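Local coordinates for hypothetical exported protein (Streptococcus pyogenes, PDB 3PSQ), which is a class B sortase involved in pilus assembly, probably acting as a cysteine transpeptidase that joins proteins through an acyl-thioester intermediate, at residues F109-K119 with K169-L177. Sequence-based numbering, arbitrary orientation. Where two conformers were deposited one is given.
Sequences FRKKSFFNKHK and KSVQYREIL. With ZN (zinc ion), chain K; EDO (1,2-ethanediol), chain C; EDO (1,2-ethanediol), chain D.
A chi1 of -176°, which turns CG away from the backbone N, carries the F115 ring out from helix 112-117 toward Q172 and R174, both of which fold to meet it. R174 places CG between its own backbone N and carbonyl carbon and bends again at chi3, which lays the guanidinium flat along the outer part of the ring, planes 17° apart and centres 4.2 Å apart. This cation-pi stack is joined by a hydrogen bond to the same residue: R174 NH1 reaches F115 O at 2.8 Å, with the oxygen near the guanidinium plane but the donor lying above the carbonyl plane. K119 covers the opposite guanidinium face with its aliphatic chain, CG standing 3.7 Å from R174 NH2, while NH2 itself bonds to I135 O. Q172 takes the other face of the F115 ring, its CB over the centre, 3.5 Å from the centroid, in a CH-pi contact that leaves the ring sandwiched. The Q172 amide turns back so that NE2 donates to R110 O at 2.7 Å, almost straight at 175°. Alongside, V171 CG2 lies over one face of the R110 guanidinium, whose NH1 forms a salt bridge with E191. V171 and Q172 form a classic beta bulge opposite C138. Through these side chains helix 112-117 is joined to strand 170-173, which pairs with strand 130-142 of the sortase beta-barrel. Chemically, two carbonyls, F115 O and I135 O, hold the R174 guanidinium and a third, R110 O, holds the Q172 amide; stack and bonds should restrict guanidinium rotation, and ring and carbonyls probably help to stabilise its positive charge.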
loop_
_atom_site.group_PDB
_atom_site.type_symbol
_atom_site.label_atom_id
_atom_site.label_comp_id
_atom_site.label_asym_id
_atom_site.label_seq_id
_atom_site.Cartn_x
_atom_site.Cartn_y
_atom_site.Cartn_z
ATOM N N PHE A 109 6.673 9.970 6.177
ATOM C CA PHE A 109 5.412 10.662 5.961
ATOM C C PHE A 109 4.779 11.219 7.229
ATOM O O PHE A 109 3.784 11.935 7.162
ATOM C CB PHE A 109 4.439 9.770 5.209
ATOM C CG PHE A 109 4.786 9.605 3.764
ATOM C CD1 PHE A 109 4.487 10.605 2.847
ATOM C CD2 PHE A 109 5.425 8.470 3.316
ATOM C CE1 PHE A 109 4.816 10.460 1.485
ATOM C CE2 PHE A 109 5.739 8.322 1.989
ATOM C CZ PHE A 109 5.428 9.318 1.058
ATOM N N ARG A 110 5.356 10.878 8.380
ATOM C CA ARG A 110 4.961 11.453 9.662
ATOM C C ARG A 110 5.478 12.885 9.778
ATOM O O ARG A 110 4.944 13.675 10.563
ATOM C CB ARG A 110 5.508 10.624 10.832
ATOM C CG ARG A 110 5.014 9.154 10.879
ATOM C CD ARG A 110 5.750 8.297 11.948
ATOM N NE ARG A 110 5.277 8.700 13.258
ATOM C CZ ARG A 110 4.284 8.102 13.914
ATOM N NH1 ARG A 110 3.691 7.023 13.412
ATOM N NH2 ARG A 110 3.887 8.575 15.088
ATOM N N LYS A 111 6.532 13.207 9.031
ATOM C CA LYS A 111 7.173 14.517 9.122
ATOM C C LYS A 111 6.448 15.534 8.242
ATOM O O LYS A 111 6.256 15.307 7.029
ATOM C CB LYS A 111 8.647 14.437 8.706
ATOM C CG LYS A 111 9.541 13.541 9.566
ATOM C CD LYS A 111 10.832 13.206 8.743
ATOM C CE LYS A 111 11.931 12.442 9.525
ATOM N NZ LYS A 111 13.328 12.882 9.062
ATOM N N LYS A 112 6.058 16.658 8.848
ATOM C CA LYS A 112 5.326 17.721 8.122
ATOM C C LYS A 112 5.972 18.109 6.800
ATOM O O LYS A 112 5.348 18.021 5.748
ATOM C CB LYS A 112 5.131 18.979 8.992
ATOM C CG LYS A 112 4.173 20.010 8.370
ATOM C CD LYS A 112 3.985 21.233 9.285
ATOM C CE LYS A 112 3.011 22.261 8.655
ATOM N NZ LYS A 112 3.054 23.626 9.312
ATOM N N SER A 113 7.232 18.523 6.849
ATOM C CA SER A 113 7.933 18.946 5.646
ATOM C C SER A 113 7.983 17.837 4.588
ATOM O O SER A 113 7.770 18.098 3.388
ATOM C CB SER A 113 9.346 19.433 5.991
ATOM O OG SER A 113 10.161 19.502 4.830
ATOM N N PHE A 114 8.266 16.598 5.009
ATOM C CA PHE A 114 8.291 15.463 4.073
ATOM C C PHE A 114 6.904 15.190 3.458
ATOM O O PHE A 114 6.769 14.988 2.265
ATOM C CB PHE A 114 8.845 14.190 4.751
ATOM C CG PHE A 114 9.132 13.060 3.780
ATOM C CD1 PHE A 114 10.407 12.885 3.259
ATOM C CD2 PHE A 114 8.116 12.190 3.371
ATOM C CE1 PHE A 114 10.676 11.877 2.362
ATOM C CE2 PHE A 114 8.380 11.163 2.460
ATOM C CZ PHE A 114 9.657 11.018 1.951
ATOM N N PHE A 115 5.885 15.185 4.300
ATOM C CA PHE A 115 4.512 15.001 3.866
ATOM C C PHE A 115 4.014 16.084 2.914
ATOM O O PHE A 115 3.305 15.793 1.962
ATOM C CB PHE A 115 3.607 14.973 5.083
ATOM C CG PHE A 115 2.173 14.684 4.757
ATOM C CD1 PHE A 115 1.739 13.362 4.549
ATOM C CD2 PHE A 115 1.251 15.736 4.640
ATOM C CE1 PHE A 115 0.406 13.093 4.248
ATOM C CE2 PHE A 115 -0.079 15.475 4.324
ATOM C CZ PHE A 115 -0.512 14.142 4.127
ATOM N N ASN A 116 4.369 17.345 3.173
ATOM C CA ASN A 116 4.023 18.414 2.223
ATOM C C ASN A 116 4.840 18.354 0.926
ATOM O O ASN A 116 4.399 18.846 -0.100
ATOM C CB ASN A 116 4.159 19.806 2.851
ATOM C CG ASN A 116 3.166 20.054 3.987
ATOM O OD1 ASN A 116 2.173 19.335 4.151
ATOM N ND2 ASN A 116 3.446 21.083 4.788
ATOM N N LYS A 117 6.025 17.755 0.946
ATOM C CA LYS A 117 6.840 17.757 -0.276
ATOM C C LYS A 117 6.517 16.638 -1.256
ATOM O O LYS A 117 6.566 16.820 -2.484
ATOM C CB LYS A 117 8.337 17.758 0.050
ATOM C CG LYS A 117 9.188 18.234 -1.159
ATOM C CD LYS A 117 10.687 18.146 -0.933
ATOM C CE LYS A 117 11.454 18.285 -2.279
ATOM N NZ LYS A 117 11.976 16.983 -2.821
ATOM N N HIS A 118 6.168 15.475 -0.715
ATOM C CA HIS A 118 5.954 14.263 -1.518
ATOM C C HIS A 118 4.504 13.855 -1.383
ATOM O O HIS A 118 4.047 13.494 -0.285
ATOM C CB HIS A 118 6.894 13.178 -1.010
ATOM C CG HIS A 118 8.334 13.585 -1.048
ATOM N ND1 HIS A 118 9.036 13.705 -2.230
ATOM C CD2 HIS A 118 9.200 13.910 -0.061
ATOM C CE1 HIS A 118 10.279 14.070 -1.975
ATOM N NE2 HIS A 118 10.408 14.186 -0.662
ATOM N N LYS A 119 3.770 13.943 -2.487
ATOM C CA LYS A 119 2.308 14.003 -2.444
ATOM C C LYS A 119 1.646 12.962 -3.327
ATOM O O LYS A 119 0.428 12.892 -3.403
ATOM C CB LYS A 119 1.850 15.384 -2.913
ATOM C CG LYS A 119 2.165 16.496 -1.967
ATOM C CD LYS A 119 2.158 17.815 -2.722
ATOM C CE LYS A 119 1.662 18.933 -1.826
ATOM N NZ LYS A 119 1.099 19.997 -2.710
ATOM N N LYS A 169 -6.878 9.162 13.340
ATOM C CA LYS A 169 -5.671 8.377 13.549
ATOM C C LYS A 169 -4.496 8.907 12.746
ATOM O O LYS A 169 -3.438 8.291 12.719
ATOM C CB LYS A 169 -5.946 6.902 13.242
ATOM C CG LYS A 169 -6.748 6.297 14.350
ATOM C CD LYS A 169 -7.249 4.931 14.067
ATOM C CE LYS A 169 -8.070 4.478 15.256
ATOM N NZ LYS A 169 -7.943 3.009 15.452
ATOM N N SER A 170 -4.693 10.052 12.095
ATOM C CA SER A 170 -3.681 10.614 11.223
ATOM C C SER A 170 -2.694 11.497 11.963
ATOM O O SER A 170 -3.072 12.265 12.847
ATOM C CB SER A 170 -4.322 11.393 10.080
ATOM O OG SER A 170 -4.996 10.518 9.174
ATOM N N VAL A 171 -1.424 11.355 11.600
ATOM C CA VAL A 171 -0.352 12.218 12.086
ATOM C C VAL A 171 -0.170 13.381 11.095
ATOM O O VAL A 171 0.196 14.476 11.495
ATOM C CB VAL A 171 0.984 11.426 12.230
ATOM C CG1 VAL A 171 2.140 12.353 12.589
ATOM C CG2 VAL A 171 0.846 10.329 13.269
ATOM N N GLN A 172 -0.376 13.110 9.803
ATOM C CA GLN A 172 -0.516 14.156 8.799
ATOM C C GLN A 172 -1.779 13.924 7.939
ATOM O O GLN A 172 -2.158 12.782 7.673
ATOM C CB GLN A 172 0.728 14.236 7.913
ATOM C CG GLN A 172 2.038 14.358 8.644
ATOM C CD GLN A 172 2.193 15.666 9.389
ATOM O OE1 GLN A 172 1.421 16.607 9.183
ATOM N NE2 GLN A 172 3.189 15.736 10.267
ATOM N N TYR A 173 -2.428 15.005 7.516
ATOM C CA TYR A 173 -3.670 14.924 6.728
ATOM C C TYR A 173 -3.840 16.156 5.830
ATOM O O TYR A 173 -3.373 17.256 6.165
ATOM C CB TYR A 173 -4.849 14.832 7.680
ATOM C CG TYR A 173 -6.172 14.479 7.037
ATOM C CD1 TYR A 173 -6.520 13.157 6.784
ATOM C CD2 TYR A 173 -7.096 15.470 6.706
ATOM C CE1 TYR A 173 -7.736 12.828 6.206
ATOM C CE2 TYR A 173 -8.348 15.142 6.135
ATOM C CZ TYR A 173 -8.641 13.817 5.889
ATOM O OH TYR A 173 -9.843 13.458 5.337
ATOM N N ARG A 174 -4.465 15.976 4.672
ATOM C CA ARG A 174 -4.840 17.103 3.825
ATOM C C ARG A 174 -6.206 16.818 3.209
ATOM O O ARG A 174 -6.495 15.682 2.860
ATOM C CB ARG A 174 -3.782 17.369 2.743
ATOM C CG ARG A 174 -3.666 16.297 1.663
ATOM C CD ARG A 174 -2.747 16.710 0.526
ATOM N NE ARG A 174 -1.455 17.176 1.034
ATOM C CZ ARG A 174 -0.332 16.467 1.028
ATOM N NH1 ARG A 174 0.785 16.995 1.520
ATOM N NH2 ARG A 174 -0.324 15.237 0.526
ATOM N N GLU A 175 -7.045 17.848 3.102
ATOM C CA GLU A 175 -8.347 17.760 2.436
ATOM C C GLU A 175 -8.177 17.803 0.932
ATOM O O GLU A 175 -7.686 18.794 0.402
ATOM C CB GLU A 175 -9.209 18.971 2.798
ATOM C CG GLU A 175 -9.443 19.200 4.285
ATOM C CD GLU A 175 -10.426 18.193 4.899
ATOM O OE1 GLU A 175 -11.346 17.726 4.170
ATOM O OE2 GLU A 175 -10.271 17.875 6.112
ATOM N N ILE A 176 -8.594 16.762 0.224
ATOM C CA ILE A 176 -8.669 16.868 -1.236
ATOM C C ILE A 176 -10.098 16.573 -1.746
ATOM O O ILE A 176 -10.888 15.957 -1.030
ATOM C CB ILE A 176 -7.570 16.024 -1.965
ATOM C CG1 ILE A 176 -7.740 14.524 -1.707
ATOM C CG2 ILE A 176 -6.152 16.506 -1.581
ATOM C CD1 ILE A 176 -6.798 13.652 -2.548
ATOM N N LEU A 177 -10.443 17.050 -2.946
ATOM C CA LEU A 177 -11.753 16.753 -3.529
ATOM C C LEU A 177 -11.967 15.248 -3.646
ATOM O O LEU A 177 -11.135 14.554 -4.220
ATOM C CB LEU A 177 -11.871 17.364 -4.930
ATOM C CG LEU A 177 -12.604 18.681 -5.218
ATOM C CD1 LEU A 177 -12.222 19.166 -6.634
ATOM C CD2 LEU A 177 -14.133 18.549 -5.059
HETATM ZN ZN ZN K . 12.472 14.501 -0.752
HETATM C C1 EDO C . 7.559 18.180 11.677
HETATM O O1 EDO C . 6.674 17.050 11.746
HETATM C C2 EDO C . 8.737 17.926 10.718
HETATM O O2 EDO C . 8.535 18.665 9.499
HETATM C C1 EDO D . -10.255 12.827 0.845
HETATM O O1 EDO D . -11.334 13.740 0.684
HETATM C C2 EDO D . -9.384 13.346 1.971
HETATM O O2 EDO D . -8.625 14.438 1.451
HETATM O O HOH W 1 -0.758 19.182 5.342
HETATM O O HOH W 2 12.120 15.170 1.246
HETATM O O HOH W 3 13.728 12.330 -0.098
HETATM O O HOH W 4 13.091 13.870 -3.111
#